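Local coordinates for acetyl xylan esterase (PDB 6AGQ), which probably removes acetyl groups from xylan and related acetylated substrates, as a cold-active serine esterase of the alpha/beta-hydrolase clan, at residues E17-T22 against D254-A259; L26-A31 against Y153-Y158; L147-Y152 against Y247-Y252; L211-R216 against P279-A284. All blocks are in the same frame, centred on the assembly; numbering follows the deposited sequence.

Interaction 1 of 4, residues E17-T22 against D254-A259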
loop_
_atom_site.group_PDB
_atom_site.type_symbol
_atom_site.label_atom_id
_atom_site.label_comp_id
_atom_site.label_asym_id
_atom_site.label_seq_id
_atom_site.Cartn_x
_atom_site.Cartn_y
_atom_site.Cartn_z
ATOM N N GLU A 17 11.684 -2.642 35.059
ATOM C CA GLU A 17 11.120 -2.666 36.421
ATOM C C GLU A 17 9.654 -3.156 36.420
ATOM O O GLU A 17 8.871 -2.866 35.502
ATOM C CB GLU A 17 11.312 -1.263 37.102
ATOM C CG GLU A 17 10.101 -0.621 37.809
ATOM C CD GLU A 17 10.348 0.807 38.377
ATOM O OE1 GLU A 17 11.251 1.549 37.919
ATOM O OE2 GLU A 17 9.616 1.218 39.304
ATOM N N LEU A 18 9.275 -3.935 37.424
ATOM C CA LEU A 18 7.867 -4.310 37.549
ATOM C C LEU A 18 6.982 -3.068 37.866
ATOM O O LEU A 18 7.382 -2.132 38.534
ATOM C CB LEU A 18 7.654 -5.417 38.582
ATOM C CG LEU A 18 8.348 -6.750 38.274
ATOM C CD1 LEU A 18 8.292 -7.680 39.493
ATOM C CD2 LEU A 18 7.727 -7.433 37.053
ATOM N N THR A 19 5.772 -3.089 37.330
ATOM C CA THR A 19 4.826 -2.033 37.499
ATOM C C THR A 19 3.695 -2.450 38.416
ATOM O O THR A 19 2.745 -1.676 38.563
ATOM C CB THR A 19 4.244 -1.706 36.127
ATOM O OG1 THR A 19 3.562 -2.870 35.602
ATOM C CG2 THR A 19 5.414 -1.271 35.164
ATOM N N ASN A 20 3.731 -3.676 38.966
ATOM C CA ASN A 20 2.685 -4.051 39.925
ATOM C C ASN A 20 2.608 -3.054 41.104
ATOM O O ASN A 20 3.622 -2.715 41.704
ATOM C CB ASN A 20 2.779 -5.488 40.438
ATOM C CG ASN A 20 4.189 -5.920 40.905
ATOM O OD1 ASN A 20 4.465 -7.133 40.957
ATOM N ND2 ASN A 20 5.063 -4.972 41.241
ATOM N N GLU A 21 1.400 -2.570 41.377
ATOM C CA GLU A 21 1.139 -1.745 42.538
ATOM C C GLU A 21 1.307 -2.624 43.769
ATOM O O GLU A 21 1.402 -3.882 43.646
ATOM C CB GLU A 21 -0.303 -1.254 42.513
ATOM C CG GLU A 21 -0.677 -0.394 41.320
ATOM C CD GLU A 21 -0.147 1.016 41.437
ATOM O OE1 GLU A 21 -0.738 1.819 42.199
ATOM O OE2 GLU A 21 0.842 1.341 40.754
ATOM N N THR A 22 1.306 -1.993 44.949
ATOM C CA THR A 22 1.552 -2.730 46.205
ATOM C C THR A 22 0.478 -3.743 46.496
ATOM O O THR A 22 0.757 -4.803 47.048
ATOM C CB THR A 22 1.552 -1.836 47.453
ATOM O OG1 THR A 22 1.902 -0.509 47.094
ATOM C CG2 THR A 22 2.530 -2.389 48.468
ATOM N N ASP A 254 -0.905 -7.068 33.491
ATOM C CA ASP A 254 0.274 -7.094 32.639
ATOM C C ASP A 254 1.019 -8.436 32.789
ATOM O O ASP A 254 1.449 -8.808 33.877
ATOM C CB ASP A 254 1.198 -5.922 32.937
ATOM C CG ASP A 254 2.216 -5.660 31.821
ATOM O OD1 ASP A 254 2.949 -6.601 31.406
ATOM O OD2 ASP A 254 2.288 -4.495 31.365
ATOM N N GLY A 255 1.187 -9.142 31.672
ATOM C CA GLY A 255 1.894 -10.430 31.676
ATOM C C GLY A 255 3.297 -10.417 32.288
ATOM O O GLY A 255 3.730 -11.406 32.849
ATOM N N MET A 256 4.004 -9.311 32.175
ATOM C CA MET A 256 5.285 -9.138 32.864
ATOM C C MET A 256 5.166 -9.249 34.411
ATOM O O MET A 256 5.962 -9.915 35.080
ATOM C CB MET A 256 5.822 -7.776 32.466
ATOM C CG MET A 256 7.121 -7.336 33.118
ATOM S SD MET A 256 7.582 -5.800 32.306
ATOM C CE MET A 256 6.647 -4.556 33.202
ATOM N N ASN A 257 4.148 -8.623 34.982
ATOM C CA ASN A 257 3.845 -8.826 36.398
ATOM C C ASN A 257 3.328 -10.230 36.735
ATOM O O ASN A 257 3.641 -10.710 37.832
ATOM C CB ASN A 257 2.843 -7.764 36.894
ATOM C CG ASN A 257 3.387 -6.375 36.770
ATOM O OD1 ASN A 257 4.594 -6.141 36.961
ATOM N ND2 ASN A 257 2.515 -5.429 36.450
ATOM N N MET A 258 2.476 -10.851 35.864
ATOM C CA MET A 258 2.115 -12.269 36.045
ATOM C C MET A 258 3.321 -13.220 36.018
ATOM O O MET A 258 3.429 -14.139 36.867
ATOM C CB MET A 258 1.155 -12.767 34.928
ATOM C CG MET A 258 -0.149 -12.026 34.853
ATOM S SD MET A 258 -0.975 -12.186 36.412
ATOM C CE MET A 258 -2.297 -11.004 36.098
ATOM N N ALA A 259 4.208 -13.010 35.040
ATOM C CA ALA A 259 5.471 -13.828 34.886
ATOM C C ALA A 259 6.287 -13.940 36.160
ATOM O O ALA A 259 6.867 -14.966 36.455
ATOM C CB ALA A 259 6.375 -13.252 33.804
#
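The N-terminal loop between helices 8-11 and 24-36 is pinned to the first turn of the short helix 255-259, where the carboxamide of Asn257 grips Thr19 at two points. Asn257 ND2 donates to Thr19 OG1 at 2.9 Å, nearly straight at 161° and close to the amide plane. On the other branch, Asn257 OD1 takes the backbone N-H of Thr19 at 3.3 Å, in the carbonyl plane and on a lone pair. The Asn20 carboxamide stacks on that of Asn257 with the two planes 14° apart, and its own OD1 accepts from Arg261. Leu18 lays CD2 4.0 Å from Met256 CG, while Met256, bent at its third torsion (84°), brings CE to 3.6 Å from Glu17 O. Were Asn257 an alanine, the Thr19 N-H and hydroxyl would probably lose these mates and the loop would be freer to shift. Asp254 is the N-cap, its OD1 accepting from Met256 N. The second N-H of Asn257 reaches Ser251 O, so this one side chain also ties in helix 243-251 through Ser251; Phe24 of helix 24-36 packs on Asn257, and Ala284 of helix 279-286 lies against Met256.

Interaction 2 of 4, residues L26-A31 against Y153-Y158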
loop_
_atom_site.group_PDB
_atom_site.type_symbol
_atom_site.label_atom_id
_atom_site.label_comp_id
_atom_site.label_asym_id
_atom_site.label_seq_id
_atom_site.Cartn_x
_atom_site.Cartn_y
_atom_site.Cartn_z
ATOM N N LEU A 26 -3.484 -8.500 46.715
ATOM C CA LEU A 26 -4.801 -8.211 47.310
ATOM C C LEU A 26 -5.954 -8.040 46.254
ATOM O O LEU A 26 -7.022 -8.616 46.414
ATOM C CB LEU A 26 -4.729 -7.004 48.233
ATOM C CG LEU A 26 -6.063 -6.534 48.834
ATOM C CD1 LEU A 26 -6.608 -7.636 49.727
ATOM C CD2 LEU A 26 -5.888 -5.218 49.600
ATOM N N PHE A 27 -5.744 -7.249 45.219
ATOM C CA PHE A 27 -6.772 -7.084 44.152
ATOM C C PHE A 27 -7.196 -8.453 43.597
ATOM O O PHE A 27 -8.405 -8.711 43.468
ATOM C CB PHE A 27 -6.242 -6.207 43.034
ATOM C CG PHE A 27 -7.122 -6.164 41.824
ATOM C CD1 PHE A 27 -8.173 -5.257 41.749
ATOM C CD2 PHE A 27 -6.883 -7.002 40.746
ATOM C CE1 PHE A 27 -8.983 -5.215 40.613
ATOM C CE2 PHE A 27 -7.681 -6.981 39.617
ATOM C CZ PHE A 27 -8.729 -6.077 39.543
ATOM N N TRP A 28 -6.210 -9.321 43.304
ATOM C CA TRP A 28 -6.476 -10.625 42.758
ATOM C C TRP A 28 -7.107 -11.625 43.729
ATOM O O TRP A 28 -8.023 -12.399 43.321
ATOM C CB TRP A 28 -5.283 -11.237 41.998
ATOM C CG TRP A 28 -5.078 -10.575 40.666
ATOM C CD1 TRP A 28 -4.015 -9.790 40.282
ATOM C CD2 TRP A 28 -5.957 -10.631 39.539
ATOM N NE1 TRP A 28 -4.209 -9.345 39.021
ATOM C CE2 TRP A 28 -5.386 -9.835 38.534
ATOM C CE3 TRP A 28 -7.194 -11.253 39.301
ATOM C CZ2 TRP A 28 -5.980 -9.662 37.282
ATOM C CZ3 TRP A 28 -7.807 -11.063 38.070
ATOM C CH2 TRP A 28 -7.209 -10.245 37.084
ATOM N N ASP A 29 -6.678 -11.698 44.973
ATOM C CA ASP A 29 -7.371 -12.704 45.796
ATOM C C ASP A 29 -8.788 -12.278 46.240
ATOM O O ASP A 29 -9.606 -13.147 46.515
ATOM C CB ASP A 29 -6.516 -13.352 46.885
ATOM C CG ASP A 29 -5.689 -12.396 47.579
ATOM O OD1 ASP A 29 -6.166 -11.253 47.621
ATOM O OD2 ASP A 29 -4.572 -12.755 48.027
ATOM N N ASN A 30 -9.098 -10.972 46.239
ATOM C CA ASN A 30 -10.491 -10.524 46.310
ATOM C C ASN A 30 -11.277 -10.983 45.074
ATOM O O ASN A 30 -12.380 -11.518 45.201
ATOM C CB ASN A 30 -10.635 -8.972 46.418
ATOM C CG ASN A 30 -10.279 -8.415 47.826
ATOM O OD1 ASN A 30 -10.187 -9.145 48.826
ATOM N ND2 ASN A 30 -10.054 -7.116 47.883
ATOM N N ALA A 31 -10.742 -10.738 43.878
ATOM C CA ALA A 31 -11.465 -11.146 42.673
ATOM C C ALA A 31 -11.637 -12.640 42.641
ATOM O O ALA A 31 -12.675 -13.110 42.252
ATOM C CB ALA A 31 -10.771 -10.667 41.434
ATOM N N TYR A 153 -12.434 -4.902 31.363
ATOM C CA TYR A 153 -12.677 -6.140 30.559
ATOM C C TYR A 153 -11.908 -7.418 30.958
ATOM O O TYR A 153 -12.486 -8.517 31.154
ATOM C CB TYR A 153 -12.348 -5.850 29.100
ATOM C CG TYR A 153 -12.563 -6.989 28.160
ATOM C CD1 TYR A 153 -13.863 -7.382 27.802
ATOM C CD2 TYR A 153 -11.507 -7.667 27.647
ATOM C CE1 TYR A 153 -14.093 -8.438 26.935
ATOM C CE2 TYR A 153 -11.703 -8.730 26.791
ATOM C CZ TYR A 153 -13.008 -9.121 26.446
ATOM O OH TYR A 153 -13.208 -10.163 25.604
ATOM N N TYR A 154 -10.603 -7.284 31.146
ATOM C CA TYR A 154 -9.793 -8.478 31.361
ATOM C C TYR A 154 -9.896 -9.012 32.754
ATOM O O TYR A 154 -9.399 -10.133 32.980
ATOM C CB TYR A 154 -8.327 -8.366 30.857
ATOM C CG TYR A 154 -8.186 -8.506 29.328
ATOM C CD1 TYR A 154 -8.267 -9.764 28.696
ATOM C CD2 TYR A 154 -7.908 -7.382 28.533
ATOM C CE1 TYR A 154 -8.172 -9.897 27.311
ATOM C CE2 TYR A 154 -7.751 -7.495 27.154
ATOM C CZ TYR A 154 -7.892 -8.740 26.539
ATOM O OH TYR A 154 -7.746 -8.836 25.197
ATOM N N LYS A 155 -10.578 -8.322 33.674
ATOM C CA LYS A 155 -10.745 -8.919 34.983
ATOM C C LYS A 155 -11.597 -10.193 34.909
ATOM O O LYS A 155 -11.142 -11.238 35.275
ATOM C CB LYS A 155 -11.330 -7.962 36.002
ATOM C CG LYS A 155 -11.351 -8.543 37.403
ATOM C CD LYS A 155 -12.049 -7.614 38.409
ATOM C CE LYS A 155 -13.423 -8.095 38.744
ATOM N NZ LYS A 155 -14.105 -7.062 39.561
ATOM N N GLN A 156 -12.823 -10.090 34.434
ATOM C CA GLN A 156 -13.656 -11.238 34.270
ATOM C C GLN A 156 -13.085 -12.227 33.239
ATOM O O GLN A 156 -13.254 -13.446 33.421
ATOM C CB GLN A 156 -15.112 -10.851 33.929
ATOM C CG GLN A 156 -15.886 -10.332 35.131
ATOM C CD GLN A 156 -16.249 -11.434 36.128
ATOM O OE1 GLN A 156 -16.438 -12.594 35.755
ATOM N NE2 GLN A 156 -16.304 -11.080 37.399
ATOM N N VAL A 157 -12.321 -11.770 32.230
ATOM C CA VAL A 157 -11.657 -12.747 31.316
ATOM C C VAL A 157 -10.676 -13.652 32.059
ATOM O O VAL A 157 -10.682 -14.894 31.879
ATOM C CB VAL A 157 -10.994 -12.018 30.109
ATOM C CG1 VAL A 157 -10.324 -12.981 29.173
ATOM C CG2 VAL A 157 -12.060 -11.226 29.344
ATOM N N TYR A 158 -9.830 -13.055 32.924
ATOM C CA TYR A 158 -8.833 -13.842 33.653
ATOM C C TYR A 158 -9.487 -14.800 34.608
ATOM O O TYR A 158 -9.051 -15.950 34.769
ATOM C CB TYR A 158 -7.820 -12.975 34.399
ATOM C CG TYR A 158 -6.804 -12.265 33.529
ATOM C CD1 TYR A 158 -6.984 -12.099 32.161
ATOM C CD2 TYR A 158 -5.680 -11.721 34.077
ATOM C CE1 TYR A 158 -6.052 -11.432 31.388
ATOM C CE2 TYR A 158 -4.783 -10.991 33.285
ATOM C CZ TYR A 158 -4.966 -10.877 31.970
ATOM O OH TYR A 158 -4.090 -10.190 31.185
#
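Trp28 and Tyr158 lie with their ring planes almost parallel, 12° apart, yet slid so far past each other that they barely overlap: the centroid of the six-membered indole ring is 5.7 Å from that of the tyrosine. The touching is done by the far corner of the indole, Trp28 CH2 standing 3.7 Å from Tyr158 CD2, with Tyr158 CB close by. With CG anti to the carbonyl carbon (chi1 -74°), Trp28 sends its long ring system across to helix 153-170 although its first bond does not point there. Phe27 runs out beside it and sets CE2 over the centre of one indole face, 3.8 Å above the plane. Phe27 CZ, at the far end of that ring, meets Lys155 CD at 3.8 Å. The lysine chain bends at its third torsion, its aliphatic part lying against Phe27 and Ala31 while NZ goes on to Ala150 O. The other polar ends are held too, Trp28 NE1 donating to Tyr252 O and Tyr158 OH bonding to Phe253 O. A leucine at Trp28 would probably open a gap beside Tyr158, take away the flat surface on which the Phe27 edge rests and leave Tyr252 O without its donor. This is aromatic helix-to-helix packing, the short axes crossing at -58° and 11.5 Å apart, in which helix 24-36 packs against helix 153-170 of the alpha/beta-hydrolase fold.

Interaction 3 of 4, residues L147-Y152 against Y247-Y252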
loop_
_atom_site.group_PDB
_atom_site.type_symbol
_atom_site.label_atom_id
_atom_site.label_comp_id
_atom_site.label_asym_id
_atom_site.label_seq_id
_atom_site.Cartn_x
_atom_site.Cartn_y
_atom_site.Cartn_z
ATOM N N LEU A 147 -10.524 2.853 32.952
ATOM C CA LEU A 147 -10.235 3.731 34.093
ATOM C C LEU A 147 -10.271 3.159 35.509
ATOM O O LEU A 147 -9.833 3.838 36.437
ATOM C CB LEU A 147 -11.083 4.991 33.998
ATOM C CG LEU A 147 -10.745 5.784 32.719
ATOM C CD1 LEU A 147 -11.672 7.006 32.632
ATOM C CD2 LEU A 147 -9.268 6.203 32.641
ATOM N N ASP A 148 -10.710 1.917 35.684
ATOM C CA ASP A 148 -10.725 1.280 36.992
ATOM C C ASP A 148 -10.495 -0.235 36.847
ATOM O O ASP A 148 -11.296 -0.878 36.209
ATOM C CB ASP A 148 -12.086 1.568 37.650
ATOM C CG ASP A 148 -12.246 0.937 39.072
ATOM O OD1 ASP A 148 -11.261 0.435 39.703
ATOM O OD2 ASP A 148 -13.404 0.948 39.567
ATOM N N PRO A 149 -9.445 -0.810 37.492
ATOM C CA PRO A 149 -9.223 -2.244 37.307
ATOM C C PRO A 149 -10.385 -3.140 37.799
ATOM O O PRO A 149 -10.538 -4.226 37.288
ATOM C CB PRO A 149 -7.937 -2.540 38.099
ATOM C CG PRO A 149 -7.751 -1.380 38.999
ATOM C CD PRO A 149 -8.413 -0.200 38.352
ATOM N N ALA A 150 -11.150 -2.691 38.783
ATOM C CA ALA A 150 -12.293 -3.439 39.287
ATOM C C ALA A 150 -13.331 -3.722 38.208
ATOM O O ALA A 150 -13.999 -4.742 38.300
ATOM C CB ALA A 150 -12.964 -2.706 40.453
ATOM N N SER A 151 -13.449 -2.845 37.202
ATOM C CA SER A 151 -14.453 -3.034 36.123
ATOM C C SER A 151 -13.853 -3.273 34.723
ATOM O O SER A 151 -14.584 -3.314 33.717
ATOM C CB SER A 151 -15.387 -1.795 36.089
ATOM O OG SER A 151 -14.653 -0.645 35.702
ATOM N N TYR A 152 -12.524 -3.454 34.655
ATOM C CA TYR A 152 -11.851 -3.575 33.383
ATOM C C TYR A 152 -12.129 -4.930 32.678
ATOM O O TYR A 152 -12.042 -5.968 33.327
ATOM C CB TYR A 152 -10.373 -3.358 33.572
ATOM C CG TYR A 152 -9.560 -3.491 32.290
ATOM C CD1 TYR A 152 -9.751 -2.590 31.264
ATOM C CD2 TYR A 152 -8.602 -4.526 32.126
ATOM C CE1 TYR A 152 -9.019 -2.678 30.117
ATOM C CE2 TYR A 152 -7.872 -4.639 30.950
ATOM C CZ TYR A 152 -8.103 -3.717 29.932
ATOM O OH TYR A 152 -7.389 -3.762 28.739
ATOM N N TYR A 247 -2.448 3.423 32.724
ATOM C CA TYR A 247 -1.408 2.408 32.860
ATOM C C TYR A 247 -1.404 1.755 34.231
ATOM O O TYR A 247 -0.947 0.612 34.359
ATOM C CB TYR A 247 -0.016 2.946 32.469
ATOM C CG TYR A 247 0.054 3.273 30.978
ATOM C CD1 TYR A 247 -0.056 2.266 30.020
ATOM C CD2 TYR A 247 0.148 4.573 30.518
ATOM C CE1 TYR A 247 -0.026 2.536 28.661
ATOM C CE2 TYR A 247 0.167 4.856 29.151
ATOM C CZ TYR A 247 0.118 3.845 28.239
ATOM O OH TYR A 247 0.110 4.109 26.875
ATOM N N ARG A 248 -1.883 2.430 35.265
ATOM C CA ARG A 248 -2.072 1.731 36.548
ATOM C C ARG A 248 -3.219 0.691 36.457
ATOM O O ARG A 248 -3.080 -0.386 36.974
ATOM C CB ARG A 248 -2.280 2.711 37.705
ATOM C CG ARG A 248 -2.826 2.051 38.970
ATOM C CD ARG A 248 -2.779 2.992 40.151
ATOM N NE ARG A 248 -3.736 4.091 39.975
ATOM C CZ ARG A 248 -3.430 5.363 39.683
ATOM N NH1 ARG A 248 -4.415 6.257 39.558
ATOM N NH2 ARG A 248 -2.167 5.763 39.514
ATOM N N THR A 249 -4.322 0.992 35.765
ATOM C CA THR A 249 -5.367 -0.041 35.463
ATOM C C THR A 249 -4.731 -1.252 34.800
ATOM O O THR A 249 -4.944 -2.367 35.250
ATOM C CB THR A 249 -6.487 0.488 34.538
ATOM O OG1 THR A 249 -7.181 1.512 35.208
ATOM C CG2 THR A 249 -7.521 -0.595 34.115
ATOM N N LEU A 250 -3.927 -1.019 33.773
ATOM C CA LEU A 250 -3.382 -2.099 32.947
ATOM C C LEU A 250 -2.293 -2.928 33.644
ATOM O O LEU A 250 -2.091 -4.141 33.305
ATOM C CB LEU A 250 -2.889 -1.528 31.607
ATOM C CG LEU A 250 -3.994 -0.917 30.679
ATOM C CD1 LEU A 250 -3.427 -0.135 29.482
ATOM C CD2 LEU A 250 -4.916 -1.981 30.153
ATOM N N SER A 251 -1.610 -2.314 34.640
ATOM C CA SER A 251 -0.550 -3.022 35.370
ATOM C C SER A 251 -1.027 -4.309 36.123
ATOM O O SER A 251 -0.312 -5.299 36.206
ATOM C CB SER A 251 0.142 -2.023 36.355
ATOM O OG SER A 251 -0.787 -1.667 37.425
ATOM N N TYR A 252 -2.244 -4.284 36.640
ATOM C CA TYR A 252 -2.892 -5.466 37.255
ATOM C C TYR A 252 -3.056 -6.650 36.319
ATOM O O TYR A 252 -3.177 -7.780 36.793
ATOM C CB TYR A 252 -4.259 -5.097 37.836
ATOM C CG TYR A 252 -4.153 -4.160 39.021
ATOM C CD1 TYR A 252 -3.951 -4.657 40.318
ATOM C CD2 TYR A 252 -4.237 -2.781 38.853
ATOM C CE1 TYR A 252 -3.846 -3.790 41.404
ATOM C CE2 TYR A 252 -4.141 -1.917 39.934
ATOM C CZ TYR A 252 -3.944 -2.416 41.195
ATOM O OH TYR A 252 -3.813 -1.535 42.262
#
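Thr249 fits into the bend of the loop 147-152, its two branches meeting different parts of it. Thr249 CG2, anti to the backbone N, lies 4.0 Å from Tyr152 CG and near the backbone of Pro149. Thr249 OG1, beside the backbone N (chi1 -64°), sits over the peptide that joins Leu147 to Asp148, 3.5 Å from Leu147 C. Next to it the proline ring leans on Tyr252, with Pro149 CG 3.8 Å from Tyr252 CE2. Tyr152 passes on the other side of Thr249 and ends against Leu250, whose CD2 branch touches Tyr152 CZ at 3.6 Å and approaches its hydroxyl. The contact between the two segments is thus essentially van der Waals, and polar bonds to residues around them set the groups in place. Thr249 OG1 is bonded to Ile146 O and to Gln245 NE2, Tyr152 OH to Met142 O, and Tyr252 OH to Asp23 OD1. The loop is shaped from within by an Asx turn, Asp148 OD1 receiving Ala150 N at 3.3 Å from above the carboxylate plane. Outward from here, Leu250 packs on Phe214 of helix 214-219 and Ile229 of helix 226-236, Phe27 of helix 24-36 meets the Tyr252 ring, and the loop itself leads straight into helix 153-170.

Interaction 4 of 4, residues L211-R216 against P279-A284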
loop_
_atom_site.group_PDB
_atom_site.type_symbol
_atom_site.label_atom_id
_atom_site.label_comp_id
_atom_site.label_asym_id
_atom_site.label_seq_id
_atom_site.Cartn_x
_atom_site.Cartn_y
_atom_site.Cartn_z
ATOM N N LEU A 211 -0.697 -8.561 25.710
ATOM C CA LEU A 211 -0.946 -8.133 27.105
ATOM C C LEU A 211 0.312 -8.079 27.979
ATOM O O LEU A 211 0.234 -8.296 29.198
ATOM C CB LEU A 211 -2.009 -8.997 27.827
ATOM C CG LEU A 211 -3.237 -9.381 26.971
ATOM C CD1 LEU A 211 -4.067 -10.552 27.516
ATOM C CD2 LEU A 211 -4.093 -8.145 26.764
ATOM N N CYS A 212 1.453 -7.742 27.385
ATOM C CA CYS A 212 2.722 -7.642 28.129
ATOM C C CYS A 212 3.302 -6.260 27.898
ATOM O O CYS A 212 3.245 -5.721 26.798
ATOM C CB CYS A 212 3.770 -8.693 27.715
ATOM S SG CYS A 212 3.291 -10.449 27.981
ATOM N N HIS A 213 3.907 -5.743 28.960
ATOM C CA HIS A 213 4.597 -4.496 28.985
ATOM C C HIS A 213 3.832 -3.385 28.267
ATOM O O HIS A 213 4.350 -2.817 27.300
ATOM C CB HIS A 213 6.021 -4.753 28.442
ATOM C CG HIS A 213 7.018 -3.725 28.858
ATOM N ND1 HIS A 213 6.746 -2.765 29.814
ATOM C CD2 HIS A 213 8.299 -3.518 28.469
ATOM C CE1 HIS A 213 7.806 -1.986 29.971
ATOM N NE2 HIS A 213 8.757 -2.414 29.157
ATOM N N PHE A 214 2.587 -3.137 28.721
ATOM C CA PHE A 214 1.627 -2.228 28.040
ATOM C C PHE A 214 2.133 -0.849 27.580
ATOM O O PHE A 214 1.845 -0.413 26.472
ATOM C CB PHE A 214 0.378 -1.990 28.874
ATOM C CG PHE A 214 -0.613 -3.146 28.859
ATOM C CD1 PHE A 214 -1.381 -3.412 27.726
ATOM C CD2 PHE A 214 -0.788 -3.938 29.984
ATOM C CE1 PHE A 214 -2.302 -4.441 27.704
ATOM C CE2 PHE A 214 -1.694 -4.975 29.977
ATOM C CZ PHE A 214 -2.457 -5.228 28.829
ATOM N N ARG A 215 2.797 -0.131 28.452
ATOM C CA ARG A 215 3.224 1.213 28.150
ATOM C C ARG A 215 4.291 1.233 27.038
ATOM O O ARG A 215 4.311 2.119 26.215
ATOM C CB ARG A 215 3.743 1.871 29.408
ATOM C CG ARG A 215 3.984 3.370 29.252
ATOM C CD ARG A 215 4.883 3.860 30.377
ATOM N NE ARG A 215 4.121 4.057 31.607
ATOM C CZ ARG A 215 3.428 5.160 31.890
ATOM N NH1 ARG A 215 3.350 6.214 31.045
ATOM N NH2 ARG A 215 2.791 5.202 33.033
ATOM N N ARG A 216 5.115 0.214 26.962
ATOM C CA ARG A 216 6.066 0.105 25.861
ATOM C C ARG A 216 5.398 -0.300 24.531
ATOM O O ARG A 216 5.664 0.297 23.492
ATOM C CB ARG A 216 7.212 -0.815 26.214
ATOM C CG ARG A 216 8.290 -0.821 25.142
ATOM C CD ARG A 216 9.460 -1.717 25.517
ATOM N NE ARG A 216 10.306 -1.919 24.346
ATOM C CZ ARG A 216 11.238 -1.055 23.901
ATOM N NH1 ARG A 216 11.901 -1.335 22.784
ATOM N NH2 ARG A 216 11.521 0.074 24.546
ATOM N N PRO A 279 8.998 -8.054 20.082
ATOM C CA PRO A 279 9.780 -8.994 20.848
ATOM C C PRO A 279 10.336 -8.448 22.167
ATOM O O PRO A 279 10.481 -9.218 23.108
ATOM C CB PRO A 279 10.875 -9.404 19.875
ATOM C CG PRO A 279 10.975 -8.263 18.932
ATOM C CD PRO A 279 9.640 -7.713 18.801
ATOM N N SER A 280 10.564 -7.154 22.289
ATOM C CA SER A 280 10.997 -6.585 23.588
ATOM C C SER A 280 9.974 -6.742 24.682
ATOM O O SER A 280 10.315 -6.839 25.876
ATOM C CB SER A 280 11.353 -5.117 23.480
ATOM O OG SER A 280 10.286 -4.358 22.906
ATOM N N THR A 281 8.713 -6.778 24.320
ATOM C CA THR A 281 7.649 -6.934 25.323
ATOM C C THR A 281 7.520 -8.421 25.744
ATOM O O THR A 281 7.241 -8.736 26.888
ATOM C CB THR A 281 6.307 -6.328 24.867
ATOM O OG1 THR A 281 5.786 -6.986 23.686
ATOM C CG2 THR A 281 6.481 -4.813 24.630
ATOM N N CYS A 282 7.774 -9.314 24.806
ATOM C CA CYS A 282 7.791 -10.747 25.051
ATOM C C CYS A 282 8.972 -11.098 25.938
ATOM O O CYS A 282 8.780 -11.795 26.948
ATOM C CB CYS A 282 7.795 -11.496 23.734
ATOM S SG CYS A 282 6.209 -11.310 22.864
ATOM N N PHE A 283 10.162 -10.588 25.595
ATOM C CA PHE A 283 11.371 -10.770 26.403
ATOM C C PHE A 283 11.267 -10.215 27.824
ATOM O O PHE A 283 11.699 -10.897 28.779
ATOM C CB PHE A 283 12.649 -10.287 25.697
ATOM C CG PHE A 283 13.361 -11.382 24.942
ATOM C CD1 PHE A 283 13.986 -12.402 25.623
ATOM C CD2 PHE A 283 13.355 -11.427 23.533
ATOM C CE1 PHE A 283 14.616 -13.429 24.930
ATOM C CE2 PHE A 283 13.978 -12.453 22.839
ATOM C CZ PHE A 283 14.610 -13.451 23.538
ATOM N N ALA A 284 10.611 -9.066 27.979
ATOM C CA ALA A 284 10.370 -8.484 29.270
ATOM C C ALA A 284 9.620 -9.374 30.258
ATOM O O ALA A 284 9.997 -9.435 31.451
ATOM C CB ALA A 284 9.618 -7.165 29.095
#
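Arg216 reaches over to Ser280 with its chain extended from CG to NE, and Arg216 NE donates to Ser280 OG at 2.8 Å and 170°. The hydroxyl lies at the guanidinium edge, 8° out of the plane and in line with the NE-H, while Arg216 NH1 adds a weak second bond of 3.4 Å to Ser280 OG. Ser280 offers this oxygen because OG stands between its backbone N and carbonyl carbon (chi1 54°). The neighbouring Thr281 turns its hydroxyl back to Pro278 O, just before the helix, and presents Thr281 CG2 to the contact, 3.8 Å from His213 CB. Ala284 completes the apolar surface, its CB resting 3.9 Å from His213 CD2. The imidazole is held from several directions: Arg216 CB lies over the centre of one face, 3.6 Å above the plane, and His213 NE2 is hydrogen-bonded to Tyr14 OH. His213 is the N-cap of helix 214-219, and the contact joins that start to helix 279-286, which connects strands 265-271 and 293-298 at one end of the central alpha/beta-hydrolase sheet. The backbone around the cap is well supplied: His213 N donates to Asp254 OD1 and Phe214 N to Asp254 OD2, His213 O accepts from Ser217 OG, and Cys212 N is taken up by Tyr226 OH. On the partner helix the carbonyls face two ways, Ala284 O being hydrogen-bonded to His288 ND1, while Cys212 CB packs 3.6 Å from Thr281 O.

From the N terminus, the loop 17-22 enters interaction 1, which closes on 254-259 only after more than 230 residues, and helix 24-36 follows with interaction 2, ending at helix 153-170 inside that long loop. Interaction 3, from 147-152 to 247-252, starts just before interaction 2 closes, so these two cross; it too is nested within interaction 1. Interaction 4 opens at 211-216 after interaction 2 has closed and ends at 279-284, crossing both interactions 1 and 3. Interactions 1, 3 and 4 meet around helices 243-251 and 255-259, and interaction 2 adjoins them through helix 24-36, binding the N-terminal region to the helices beside the sheet.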